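Local coordinates for protein probable tagatose 6-phosphate kinase (Sinorhizobium meliloti, PDB 3TXV) that probably acts in carbohydrate metabolism, as a tagatose 6-phosphate kinase or as a GatZ/KbaZ-like partner of tagatose-1,6-bisphosphate aldolase, at residues Ala392-Arg397 / Ala411-Asp416; His30-Glu35 / Gln406-Ala411; Pro24-Ala29 / Ala417-Tyr422. All blocks are in the same frame, centred on the assembly; numbering follows the deposited sequence.

How the interactions relate
All three contacts use helix 407-424, met at successive points along its length. Interaction 2, at the start of that helix, is a surface contact in which a salt bridge spans the distance to helix 31-43. Interaction 1, partly buried, joins the helix to the short helix 395-399 through an arginine bound to a backbone carbonyl. Interaction 3 is the core contact: close to the centre of the chain, it sets the helix against strand 23-26 of the barrel with apolar side chains alone. The chemistry thus passes from charged to hydrophobic with burial. The sites are also continuous, since L412 packs on L32 and V33 on I26.

Interaction 1: residues Ala392-Arg397 / Ala411-Asp416; sequences AGSYAR and ALAAVD
R397 and S394 touch A413 where the short helix 395-399 and the residues just before it meet helix 407-424, outside an eight-stranded (beta/alpha)8 barrel. R397 belongs to helix 395-399, while A413 sits on helix 407-424, where alanine, with no side chain beyond CB, lets the guanidinium reach the backbone carbonyl.

The arginine can be followed outward from its CB. CB, CG and CD act as a spacer that crosses from one helix toward the other, straight at chi2 and then bent at chi3 (-78°), and this bend turns the guanidinium group to the carbonyl of A413. From CZ the two terminal nitrogens diverge. NH1 donates to A413 O over 2.8 Å in a nearly straight bond (165° at the hydrogen). The oxygen lies close to the guanidinium plane, at its edge, but seen from the carbonyl the donor stands above the plane of the peptide. The same NH1 is 3.5 Å from A413 CB. NH2 turns back to its own segment, giving a weak bond to G393 O, and it also packs against the CB of A417. Arginine suits this place because its several N-H groups can serve two carbonyls at once, one on each segment, the second only weakly.

V403, in the connecting loop, touches both R397 and A413. R397 NH1 and D416 OD2, of opposite charge, are 5.1 Å apart, too far for contact, and the D416 carboxylate forms a salt bridge with R40.

S394 makes the second, plainer contact. Its small side chain lets the backbones approach, with S394 and A413 the residues whose CA atoms are nearest, and its CB also packs on L410. Its OG stands beside its own backbone N (chi1 -64°) and rests 3.7 Å from A413 CB.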
ATOM      1  N   ALA A 392      17.507 -16.093  -6.186  1.00 31.11           N
ATOM      2  CA  ALA A 392      18.162 -16.831  -5.091  1.00 32.14           C
ATOM      3  C   ALA A 392      17.247 -17.032  -3.866  1.00 32.68           C
ATOM      4  O   ALA A 392      17.393 -18.015  -3.118  1.00 31.93           O
ATOM      5  CB  ALA A 392      19.482 -16.128  -4.678  1.00 31.48           C
ATOM      6  N   GLY A 393      16.304 -16.093  -3.693  1.00 33.28           N
ATOM      7  CA  GLY A 393      15.399 -16.073  -2.548  1.00 33.76           C
ATOM      8  C   GLY A 393      14.341 -17.142  -2.629  1.00 34.84           C
ATOM      9  O   GLY A 393      13.689 -17.446  -1.621  1.00 35.81           O
ATOM     10  N   SER A 394      14.152 -17.729  -3.809  1.00 34.76           N
ATOM     11  CA  SER A 394      13.280 -18.883  -3.912  1.00 35.33           C
ATOM     12  C   SER A 394      13.983 -20.232  -3.936  1.00 35.83           C
ATOM     13  O   SER A 394      13.316 -21.284  -3.977  1.00 36.15           O
ATOM     14  CB  SER A 394      12.399 -18.732  -5.112  1.00 35.36           C
ATOM     15  OG  SER A 394      11.592 -17.604  -4.887  1.00 38.61           O
ATOM     16  N   TYR A 395      15.320 -20.212  -3.907  1.00 36.18           N
ATOM     17  CA  TYR A 395      16.124 -21.443  -4.002  1.00 36.45           C
ATOM     18  C   TYR A 395      15.837 -22.463  -2.903  1.00 36.01           C
ATOM     19  O   TYR A 395      15.348 -23.530  -3.195  1.00 36.26           O
ATOM     20  CB  TYR A 395      17.630 -21.141  -4.094  1.00 37.11           C
ATOM     21  CG  TYR A 395      18.440 -22.370  -4.367  1.00 37.70           C
ATOM     22  CD1 TYR A 395      18.382 -23.005  -5.617  1.00 38.75           C
ATOM     23  CD2 TYR A 395      19.230 -22.920  -3.377  1.00 38.07           C
ATOM     24  CE1 TYR A 395      19.105 -24.142  -5.853  1.00 40.43           C
ATOM     25  CE2 TYR A 395      19.948 -24.061  -3.596  1.00 39.64           C
ATOM     26  CZ  TYR A 395      19.889 -24.665  -4.825  1.00 41.37           C
ATOM     27  OH  TYR A 395      20.627 -25.801  -5.020  1.00 44.02           O
ATOM     28  N   ALA A 396      16.112 -22.118  -1.650  1.00 36.34           N
ATOM     29  CA  ALA A 396      15.796 -22.982  -0.510  1.00 36.99           C
ATOM     30  C   ALA A 396      14.364 -23.539  -0.595  1.00 38.16           C
ATOM     31  O   ALA A 396      14.140 -24.750  -0.405  1.00 38.67           O
ATOM     32  CB  ALA A 396      16.024 -22.252   0.809  1.00 35.83           C
ATOM     33  N   ARG A 397      13.400 -22.671  -0.897  1.00 39.02           N
ATOM     34  CA  ARG A 397      12.029 -23.124  -1.031  1.00 40.17           C
ATOM     35  C   ARG A 397      11.801 -24.075  -2.211  1.00 40.80           C
ATOM     36  O   ARG A 397      11.026 -25.034  -2.086  1.00 41.29           O
ATOM     37  CB  ARG A 397      11.055 -21.953  -1.062  1.00 40.31           C
ATOM     38  CG  ARG A 397      10.657 -21.483   0.316  1.00 41.41           C
ATOM     39  CD  ARG A 397       9.719 -20.296   0.237  1.00 42.16           C
ATOM     40  NE  ARG A 397      10.511 -19.118  -0.046  1.00 44.56           N
ATOM     41  CZ  ARG A 397      10.132 -18.081  -0.779  1.00 45.37           C
ATOM     42  NH1 ARG A 397       8.922 -18.033  -1.346  1.00 45.65           N
ATOM     43  NH2 ARG A 397      10.990 -17.086  -0.939  1.00 44.24           N
ATOM     44  N   ALA A 411       7.083 -15.866  -9.118  1.00 33.67           N
ATOM     45  CA  ALA A 411       6.650 -14.505  -8.844  1.00 32.79           C
ATOM     46  C   ALA A 411       5.846 -14.410  -7.537  1.00 32.39           C
ATOM     47  O   ALA A 411       6.188 -13.622  -6.694  1.00 32.12           O
ATOM     48  CB  ALA A 411       5.876 -13.935 -10.039  1.00 32.74           C
ATOM     49  N   LEU A 412       4.793 -15.214  -7.342  1.00 32.30           N
ATOM     50  CA  LEU A 412       4.113 -15.245  -6.022  1.00 32.28           C
ATOM     51  C   LEU A 412       5.089 -15.505  -4.879  1.00 32.10           C
ATOM     52  O   LEU A 412       5.030 -14.888  -3.830  1.00 32.32           O
ATOM     53  CB  LEU A 412       3.050 -16.324  -5.967  1.00 32.37           C
ATOM     54  CG  LEU A 412       1.639 -16.200  -6.555  1.00 34.42           C
ATOM     55  CD1 LEU A 412       1.421 -14.972  -7.478  1.00 35.54           C
ATOM     56  CD2 LEU A 412       1.271 -17.527  -7.281  1.00 33.58           C
ATOM     57  N   ALA A 413       6.007 -16.426  -5.107  1.00 32.40           N
ATOM     58  CA  ALA A 413       7.000 -16.822  -4.119  1.00 32.07           C
ATOM     59  C   ALA A 413       7.803 -15.657  -3.643  1.00 31.53           C
ATOM     60  O   ALA A 413       8.102 -15.595  -2.463  1.00 31.23           O
ATOM     61  CB  ALA A 413       7.925 -17.858  -4.702  1.00 32.65           C
ATOM     62  N   ALA A 414       8.153 -14.752  -4.564  1.00 31.16           N
ATOM     63  CA  ALA A 414       8.862 -13.510  -4.209  1.00 31.30           C
ATOM     64  C   ALA A 414       7.979 -12.643  -3.314  1.00 32.07           C
ATOM     65  O   ALA A 414       8.375 -12.325  -2.189  1.00 32.24           O
ATOM     66  CB  ALA A 414       9.305 -12.747  -5.448  1.00 30.20           C
ATOM     67  N   VAL A 415       6.769 -12.311  -3.780  1.00 32.52           N
ATOM     68  CA  VAL A 415       5.831 -11.535  -2.963  1.00 33.74           C
ATOM     69  C   VAL A 415       5.664 -12.133  -1.539  1.00 34.84           C
ATOM     70  O   VAL A 415       5.856 -11.440  -0.516  1.00 34.49           O
ATOM     71  CB  VAL A 415       4.451 -11.334  -3.669  1.00 33.39           C
ATOM     72  CG1 VAL A 415       3.708 -10.207  -3.040  1.00 31.01           C
ATOM     73  CG2 VAL A 415       4.654 -11.022  -5.133  1.00 33.79           C
ATOM     74  N   ASP A 416       5.337 -13.430  -1.506  1.00 36.19           N
ATOM     75  CA  ASP A 416       5.058 -14.186  -0.281  1.00 36.72           C
ATOM     76  C   ASP A 416       6.203 -14.091   0.732  1.00 36.87           C
ATOM     77  O   ASP A 416       5.975 -14.037   1.923  1.00 36.53           O
ATOM     78  CB  ASP A 416       4.757 -15.637  -0.651  1.00 36.83           C
ATOM     79  CG  ASP A 416       3.949 -16.361   0.407  1.00 38.46           C
ATOM     80  OD1 ASP A 416       2.752 -16.039   0.576  1.00 43.63           O
ATOM     81  OD2 ASP A 416       4.492 -17.275   1.053  1.00 37.05           O
TER

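Interaction 2: residues His30-Glu35 / Gln406-Ala411; sequences HPLVIE and QAKPLA
L32 and E35 on helix 31-43 face K408 on helix 407-424 across well-separated backbones, whose nearest CA atoms, those of L32 and A411, are 8.0 Å apart. Long side chains must therefore bridge the distance. The glutamate sets out with CG anti to its backbone N (chi1 178°) and continues extended, while the lysine, arriving from the opposite direction, bends at several bonds. K408 NZ forms a salt bridge with E35 OE2 at 2.8 Å, approaching on the syn side but 33° out of the carboxylate plane; E35 OE1 is 3.2 Å from the same NZ. An alanine here in place of E35 would probably leave the K408 ammonium without its mate and free to swing toward solvent. L32 also touches the lysine's end, its CD2 lying 3.6 Å from K408 NZ. The leucine's own backbone N is bound by H30 ND1 at 3.1 Å, in the histidine ring plane, and H30 thereby acts as N-cap of helix 31-43. That helix follows the first strand of a (beta/alpha)8, or TIM, barrel, and the salt bridge ties it at the surface to helix 407-424, which comes well after the eighth strand.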
ATOM      1  N   HIS A  30      -1.561  -4.122  -7.540  1.00 41.65           N
ATOM      2  CA  HIS A  30      -1.107  -5.137  -8.491  1.00 40.83           C
ATOM      3  C   HIS A  30      -1.825  -6.461  -8.287  1.00 40.36           C
ATOM      4  O   HIS A  30      -1.757  -7.021  -7.201  1.00 40.39           O
ATOM      5  CB  HIS A  30       0.422  -5.335  -8.429  1.00 40.70           C
ATOM      6  CG  HIS A  30       0.980  -6.000  -9.650  1.00 38.94           C
ATOM      7  ND1 HIS A  30       0.777  -7.335  -9.925  1.00 36.64           N
ATOM      8  CD2 HIS A  30       1.677  -5.501 -10.696  1.00 37.26           C
ATOM      9  CE1 HIS A  30       1.344  -7.635 -11.082  1.00 35.76           C
ATOM     10  NE2 HIS A  30       1.892  -6.539 -11.573  1.00 35.70           N
ATOM     11  N   PRO A  31      -2.512  -6.963  -9.337  1.00 40.22           N
ATOM     12  CA  PRO A  31      -3.228  -8.261  -9.345  1.00 40.04           C
ATOM     13  C   PRO A  31      -2.446  -9.414  -8.705  1.00 40.64           C
ATOM     14  O   PRO A  31      -3.018 -10.162  -7.902  1.00 41.28           O
ATOM     15  CB  PRO A  31      -3.437  -8.551 -10.833  1.00 39.96           C
ATOM     16  CG  PRO A  31      -2.892  -7.358 -11.593  1.00 40.10           C
ATOM     17  CD  PRO A  31      -2.714  -6.236 -10.600  1.00 40.04           C
ATOM     18  N   LEU A  32      -1.158  -9.569  -9.044  1.00 40.23           N
ATOM     19  CA  LEU A  32      -0.381 -10.641  -8.452  1.00 39.76           C
ATOM     20  C   LEU A  32      -0.062 -10.417  -6.992  1.00 39.49           C
ATOM     21  O   LEU A  32       0.009 -11.380  -6.239  1.00 39.73           O
ATOM     22  CB  LEU A  32       0.891 -10.903  -9.214  1.00 40.06           C
ATOM     23  CG  LEU A  32       0.676 -11.576 -10.558  1.00 42.59           C
ATOM     24  CD1 LEU A  32       1.901 -11.324 -11.449  1.00 45.10           C
ATOM     25  CD2 LEU A  32       0.409 -13.076 -10.396  1.00 44.06           C
ATOM     26  N   VAL A  33       0.139  -9.171  -6.570  1.00 39.20           N
ATOM     27  CA  VAL A  33       0.316  -8.921  -5.139  1.00 38.97           C
ATOM     28  C   VAL A  33      -1.001  -9.232  -4.393  1.00 39.39           C
ATOM     29  O   VAL A  33      -0.994  -9.852  -3.341  1.00 39.19           O
ATOM     30  CB  VAL A  33       0.824  -7.478  -4.805  1.00 39.04           C
ATOM     31  CG1 VAL A  33       0.876  -7.245  -3.272  1.00 37.98           C
ATOM     32  CG2 VAL A  33       2.173  -7.224  -5.413  1.00 37.52           C
ATOM     33  N   ILE A  34      -2.134  -8.841  -4.948  1.00 39.55           N
ATOM     34  CA  ILE A  34      -3.370  -9.149  -4.268  1.00 40.58           C
ATOM     35  C   ILE A  34      -3.549 -10.682  -4.123  1.00 41.15           C
ATOM     36  O   ILE A  34      -3.737 -11.182  -2.995  1.00 41.42           O
ATOM     37  CB  ILE A  34      -4.573  -8.456  -4.944  1.00 40.65           C
ATOM     38  CG1 ILE A  34      -4.548  -6.962  -4.619  1.00 39.53           C
ATOM     39  CG2 ILE A  34      -5.890  -9.043  -4.448  1.00 41.16           C
ATOM     40  CD1 ILE A  34      -4.957  -6.101  -5.781  1.00 39.40           C
ATOM     41  N   GLU A  35      -3.462 -11.405  -5.254  1.00 41.31           N
ATOM     42  CA  GLU A  35      -3.511 -12.870  -5.303  1.00 40.92           C
ATOM     43  C   GLU A  35      -2.585 -13.450  -4.259  1.00 40.76           C
ATOM     44  O   GLU A  35      -2.970 -14.337  -3.508  1.00 40.63           O
ATOM     45  CB  GLU A  35      -3.105 -13.344  -6.695  1.00 41.55           C
ATOM     46  CG  GLU A  35      -3.043 -14.885  -6.957  1.00 42.59           C
ATOM     47  CD  GLU A  35      -2.983 -15.191  -8.470  1.00 45.73           C
ATOM     48  OE1 GLU A  35      -3.106 -14.236  -9.292  1.00 47.41           O
ATOM     49  OE2 GLU A  35      -2.838 -16.367  -8.855  1.00 45.84           O
ATOM     50  N   GLN A 406       8.306 -22.724 -11.642  1.00 42.46           N
ATOM     51  CA  GLN A 406       7.682 -22.208 -12.835  1.00 42.80           C
ATOM     52  C   GLN A 406       7.508 -20.721 -12.608  1.00 41.93           C
ATOM     53  O   GLN A 406       7.488 -20.285 -11.498  1.00 41.30           O
ATOM     54  CB  GLN A 406       6.388 -22.938 -13.108  1.00 20.00           C
ATOM     55  CG  GLN A 406       6.547 -24.428 -13.099  1.00 20.00           C
ATOM     56  CD  GLN A 406       5.554 -25.152 -13.972  1.00 20.00           C
ATOM     57  OE1 GLN A 406       4.356 -25.000 -13.825  1.00 20.00           O
ATOM     58  NE2 GLN A 406       6.047 -25.973 -14.851  1.00 20.00           N
ATOM     59  N   ALA A 407       7.418 -19.928 -13.651  1.00 41.40           N
ATOM     60  CA  ALA A 407       7.530 -18.489 -13.514  1.00 41.39           C
ATOM     61  C   ALA A 407       6.527 -17.744 -12.636  1.00 41.40           C
ATOM     62  O   ALA A 407       6.911 -16.908 -11.872  1.00 41.56           O
ATOM     63  CB  ALA A 407       7.581 -17.875 -14.879  1.00 40.92           C
ATOM     64  N   LYS A 408       5.257 -18.050 -12.733  1.00 41.46           N
ATOM     65  CA  LYS A 408       4.217 -17.419 -11.885  1.00 41.00           C
ATOM     66  C   LYS A 408       4.332 -17.864 -10.427  1.00 40.75           C
ATOM     67  O   LYS A 408       4.226 -17.031  -9.510  1.00 41.53           O
ATOM     68  CB  LYS A 408       2.825 -17.736 -12.453  1.00 41.19           C
ATOM     69  CG  LYS A 408       1.672 -16.831 -12.056  1.00 42.35           C
ATOM     70  CD  LYS A 408       0.735 -17.553 -11.092  1.00 45.37           C
ATOM     71  CE  LYS A 408      -0.751 -17.431 -11.524  1.00 47.01           C
ATOM     72  NZ  LYS A 408      -1.381 -16.116 -11.193  1.00 46.74           N
ATOM     73  N   PRO A 409       4.538 -19.175 -10.192  1.00 39.85           N
ATOM     74  CA  PRO A 409       4.833 -19.535  -8.814  1.00 39.15           C
ATOM     75  C   PRO A 409       6.084 -18.844  -8.271  1.00 38.25           C
ATOM     76  O   PRO A 409       6.131 -18.506  -7.093  1.00 37.99           O
ATOM     77  CB  PRO A 409       5.032 -21.056  -8.896  1.00 39.50           C
ATOM     78  CG  PRO A 409       4.058 -21.471  -9.943  1.00 39.66           C
ATOM     79  CD  PRO A 409       4.138 -20.363 -10.983  1.00 40.16           C
ATOM     80  N   LEU A 410       7.086 -18.623  -9.109  1.00 36.93           N
ATOM     81  CA  LEU A 410       8.271 -17.935  -8.630  1.00 35.56           C
ATOM     82  C   LEU A 410       8.010 -16.442  -8.367  1.00 35.04           C
ATOM     83  O   LEU A 410       8.604 -15.837  -7.450  1.00 35.20           O
ATOM     84  CB  LEU A 410       9.464 -18.185  -9.546  1.00 35.29           C
ATOM     85  CG  LEU A 410      10.007 -19.628  -9.542  1.00 34.25           C
ATOM     86  CD1 LEU A 410      10.884 -19.874 -10.743  1.00 33.16           C
ATOM     87  CD2 LEU A 410      10.763 -19.973  -8.245  1.00 33.97           C
ATOM     88  N   ALA A 411       7.083 -15.866  -9.118  1.00 33.67           N
ATOM     89  CA  ALA A 411       6.650 -14.505  -8.844  1.00 32.79           C
ATOM     90  C   ALA A 411       5.846 -14.410  -7.537  1.00 32.39           C
ATOM     91  O   ALA A 411       6.188 -13.622  -6.694  1.00 32.12           O
ATOM     92  CB  ALA A 411       5.876 -13.935 -10.039  1.00 32.74           C
TER

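Interaction 3: residues Pro24-Ala29 / Ala417-Tyr422; sequences PSICSA and AVLQDY
P24 and I26 of the first barrel strand pack against Y422 and L419 of helix 407-424, and all four residues are buried. The two pairs follow from the periodicity of each element. P24 and I26 are two apart, on one side of the strand, while L419 and Y422 are three apart, about one turn of the helix.

The apolar contacts carry the whole interface. At the start of the strand P24 CB meets Y422 CB at 3.9 Å, and this is where the backbones come nearest, with 6.0 Å between the CA atoms of P24 and Y422. The touching atoms are both methylenes, so it is the root of the tyrosine rather than its ring that faces the proline. One helical turn away the contact passes to branched tips: I26 CD1 reaches L419 CD2 at 3.9 Å, and the two side chains cross at about a right angle. Isoleucine places CG1 beside its backbone N (chi1 -40°), which sends CD1 toward the helix although its CB does not point there directly. Both side chains also pack on A37 and L292, from helices 31-43 and 290-310, so the pair lies between these two neighbours.

The hydrogen bonds of these residues lead elsewhere, and none crosses the contact. I26 shares backbone bonds with L49 and E51 of the next strand, and S25 with L286 and V288 of the last, which close the sheet. S25, whose CB is turned away from the helix, is small enough for its OG to bond with E51 OE2, and Y422 OH has a weak bond with T267 O.

The closed sheet of eight parallel strands is that of a (beta/alpha)8, or TIM, barrel, and here helix 407-424 packs on the outward-facing residues of its first strand.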
ATOM      1  N   PRO A  24      -1.793  -6.749   8.972  1.00 43.54           N
ATOM      2  CA  PRO A  24      -1.011  -6.213   7.846  1.00 43.00           C
ATOM      3  C   PRO A  24      -1.921  -5.531   6.861  1.00 42.36           C
ATOM      4  O   PRO A  24      -3.024  -6.025   6.597  1.00 42.13           O
ATOM      5  CB  PRO A  24      -0.390  -7.458   7.210  1.00 42.78           C
ATOM      6  CG  PRO A  24      -1.132  -8.569   7.723  1.00 43.03           C
ATOM      7  CD  PRO A  24      -1.650  -8.204   9.061  1.00 43.03           C
ATOM      8  N   SER A  25      -1.480  -4.385   6.359  1.00 41.50           N
ATOM      9  CA  SER A  25      -2.284  -3.618   5.420  1.00 41.27           C
ATOM     10  C   SER A  25      -1.633  -3.636   4.055  1.00 41.39           C
ATOM     11  O   SER A  25      -0.495  -3.204   3.894  1.00 41.99           O
ATOM     12  CB  SER A  25      -2.443  -2.190   5.915  1.00 40.77           C
ATOM     13  OG  SER A  25      -3.502  -1.563   5.242  1.00 40.44           O
ATOM     14  N   ILE A  26      -2.337  -4.147   3.063  1.00 41.66           N
ATOM     15  CA  ILE A  26      -1.747  -4.250   1.745  1.00 41.73           C
ATOM     16  C   ILE A  26      -2.293  -3.159   0.855  1.00 43.06           C
ATOM     17  O   ILE A  26      -3.454  -3.253   0.444  1.00 43.19           O
ATOM     18  CB  ILE A  26      -2.085  -5.582   1.088  1.00 41.35           C
ATOM     19  CG1 ILE A  26      -2.020  -6.767   2.101  1.00 40.13           C
ATOM     20  CG2 ILE A  26      -1.261  -5.749  -0.143  1.00 39.77           C
ATOM     21  CD1 ILE A  26      -0.703  -6.933   2.883  1.00 37.56           C
ATOM     22  N   CYS A  27      -1.486  -2.125   0.575  1.00 44.10           N
ATOM     23  CA  CYS A  27      -1.855  -1.136  -0.442  1.00 46.03           C
ATOM     24  C   CYS A  27      -1.020  -1.335  -1.659  1.00 45.39           C
ATOM     25  O   CYS A  27      -0.080  -0.571  -1.924  1.00 46.00           O
ATOM     26  CB  CYS A  27      -1.654   0.305   0.001  1.00 46.34           C
ATOM     27  SG  CYS A  27      -1.550   0.440   1.717  1.00 55.70           S
ATOM     28  N   SER A  28      -1.351  -2.370  -2.398  1.00 44.64           N
ATOM     29  CA  SER A  28      -0.872  -2.456  -3.740  1.00 43.99           C
ATOM     30  C   SER A  28      -2.089  -2.630  -4.640  1.00 43.16           C
ATOM     31  O   SER A  28      -3.147  -3.096  -4.216  1.00 42.47           O
ATOM     32  CB  SER A  28       0.155  -3.580  -3.889  1.00 44.16           C
ATOM     33  OG  SER A  28       1.308  -3.096  -4.575  1.00 45.60           O
ATOM     34  N   ALA A  29      -1.927  -2.196  -5.875  1.00 42.58           N
ATOM     35  CA  ALA A  29      -2.961  -2.270  -6.865  1.00 42.14           C
ATOM     36  C   ALA A  29      -2.732  -3.499  -7.697  1.00 42.12           C
ATOM     37  O   ALA A  29      -3.604  -3.873  -8.481  1.00 42.97           O
ATOM     38  CB  ALA A  29      -2.896  -1.051  -7.752  1.00 42.11           C
ATOM     39  N   ALA A 417       7.438 -14.025   0.257  1.00 37.51           N
ATOM     40  CA  ALA A 417       8.560 -13.857   1.183  1.00 38.48           C
ATOM     41  C   ALA A 417       8.480 -12.554   2.019  1.00 39.04           C
ATOM     42  O   ALA A 417       8.799 -12.551   3.207  1.00 39.49           O
ATOM     43  CB  ALA A 417       9.894 -13.992   0.461  1.00 37.63           C
ATOM     44  N   VAL A 418       8.031 -11.464   1.402  1.00 40.01           N
ATOM     45  CA  VAL A 418       7.798 -10.204   2.113  1.00 39.94           C
ATOM     46  C   VAL A 418       6.616 -10.404   3.047  1.00 40.32           C
ATOM     47  O   VAL A 418       6.736 -10.214   4.255  1.00 40.34           O
ATOM     48  CB  VAL A 418       7.505  -9.052   1.134  1.00 40.14           C
ATOM     49  CG1 VAL A 418       7.489  -7.712   1.852  1.00 39.51           C
ATOM     50  CG2 VAL A 418       8.510  -9.050  -0.044  1.00 39.48           C
ATOM     51  N   LEU A 419       5.499 -10.847   2.478  1.00 40.87           N
ATOM     52  CA  LEU A 419       4.268 -11.126   3.229  1.00 42.03           C
ATOM     53  C   LEU A 419       4.396 -12.022   4.447  1.00 43.30           C
ATOM     54  O   LEU A 419       3.767 -11.756   5.450  1.00 43.39           O
ATOM     55  CB  LEU A 419       3.210 -11.736   2.325  1.00 41.47           C
ATOM     56  CG  LEU A 419       2.523 -10.818   1.334  1.00 40.65           C
ATOM     57  CD1 LEU A 419       1.314 -11.546   0.811  1.00 39.66           C
ATOM     58  CD2 LEU A 419       2.144  -9.491   1.975  1.00 38.51           C
ATOM     59  N   GLN A 420       5.173 -13.095   4.342  1.00 45.46           N
ATOM     60  CA  GLN A 420       5.450 -13.968   5.488  1.00 47.69           C
ATOM     61  C   GLN A 420       5.840 -13.140   6.705  1.00 48.32           C
ATOM     62  O   GLN A 420       5.348 -13.412   7.803  1.00 49.01           O
ATOM     63  CB  GLN A 420       6.580 -14.977   5.208  1.00 48.26           C
ATOM     64  CG  GLN A 420       6.159 -16.446   5.023  1.00 51.26           C
ATOM     65  CD  GLN A 420       7.373 -17.418   4.911  1.00 56.09           C
ATOM     66  OE1 GLN A 420       7.413 -18.331   4.051  1.00 55.76           O
ATOM     67  NE2 GLN A 420       8.362 -17.213   5.787  1.00 55.89           N
ATOM     68  N   ASP A 421       6.700 -12.133   6.531  1.00 48.46           N
ATOM     69  CA  ASP A 421       7.205 -11.418   7.703  1.00 49.00           C
ATOM     70  C   ASP A 421       6.124 -10.575   8.367  1.00 48.71           C
ATOM     71  O   ASP A 421       6.158 -10.367   9.570  1.00 48.62           O
ATOM     72  CB  ASP A 421       8.436 -10.558   7.375  1.00 49.74           C
ATOM     73  CG  ASP A 421       9.622 -11.381   6.850  1.00 50.85           C
ATOM     74  OD1 ASP A 421       9.869 -12.508   7.348  1.00 50.76           O
ATOM     75  OD2 ASP A 421      10.312 -10.873   5.928  1.00 52.59           O
ATOM     76  N   TYR A 422       5.161 -10.102   7.585  1.00 48.88           N
ATOM     77  CA  TYR A 422       4.105  -9.269   8.131  1.00 49.18           C
ATOM     78  C   TYR A 422       3.144 -10.106   8.951  1.00 49.65           C
ATOM     79  O   TYR A 422       2.776  -9.718  10.060  1.00 50.37           O
ATOM     80  CB  TYR A 422       3.410  -8.438   7.050  1.00 48.82           C
ATOM     81  CG  TYR A 422       4.275  -7.268   6.629  1.00 49.61           C
ATOM     82  CD1 TYR A 422       5.219  -7.404   5.615  1.00 48.97           C
ATOM     83  CD2 TYR A 422       4.183  -6.033   7.271  1.00 50.59           C
ATOM     84  CE1 TYR A 422       6.032  -6.350   5.234  1.00 49.12           C
ATOM     85  CE2 TYR A 422       5.012  -4.960   6.895  1.00 50.30           C
ATOM     86  CZ  TYR A 422       5.931  -5.132   5.873  1.00 50.06           C
ATOM     87  OH  TYR A 422       6.756  -4.100   5.479  1.00 50.12           O
TER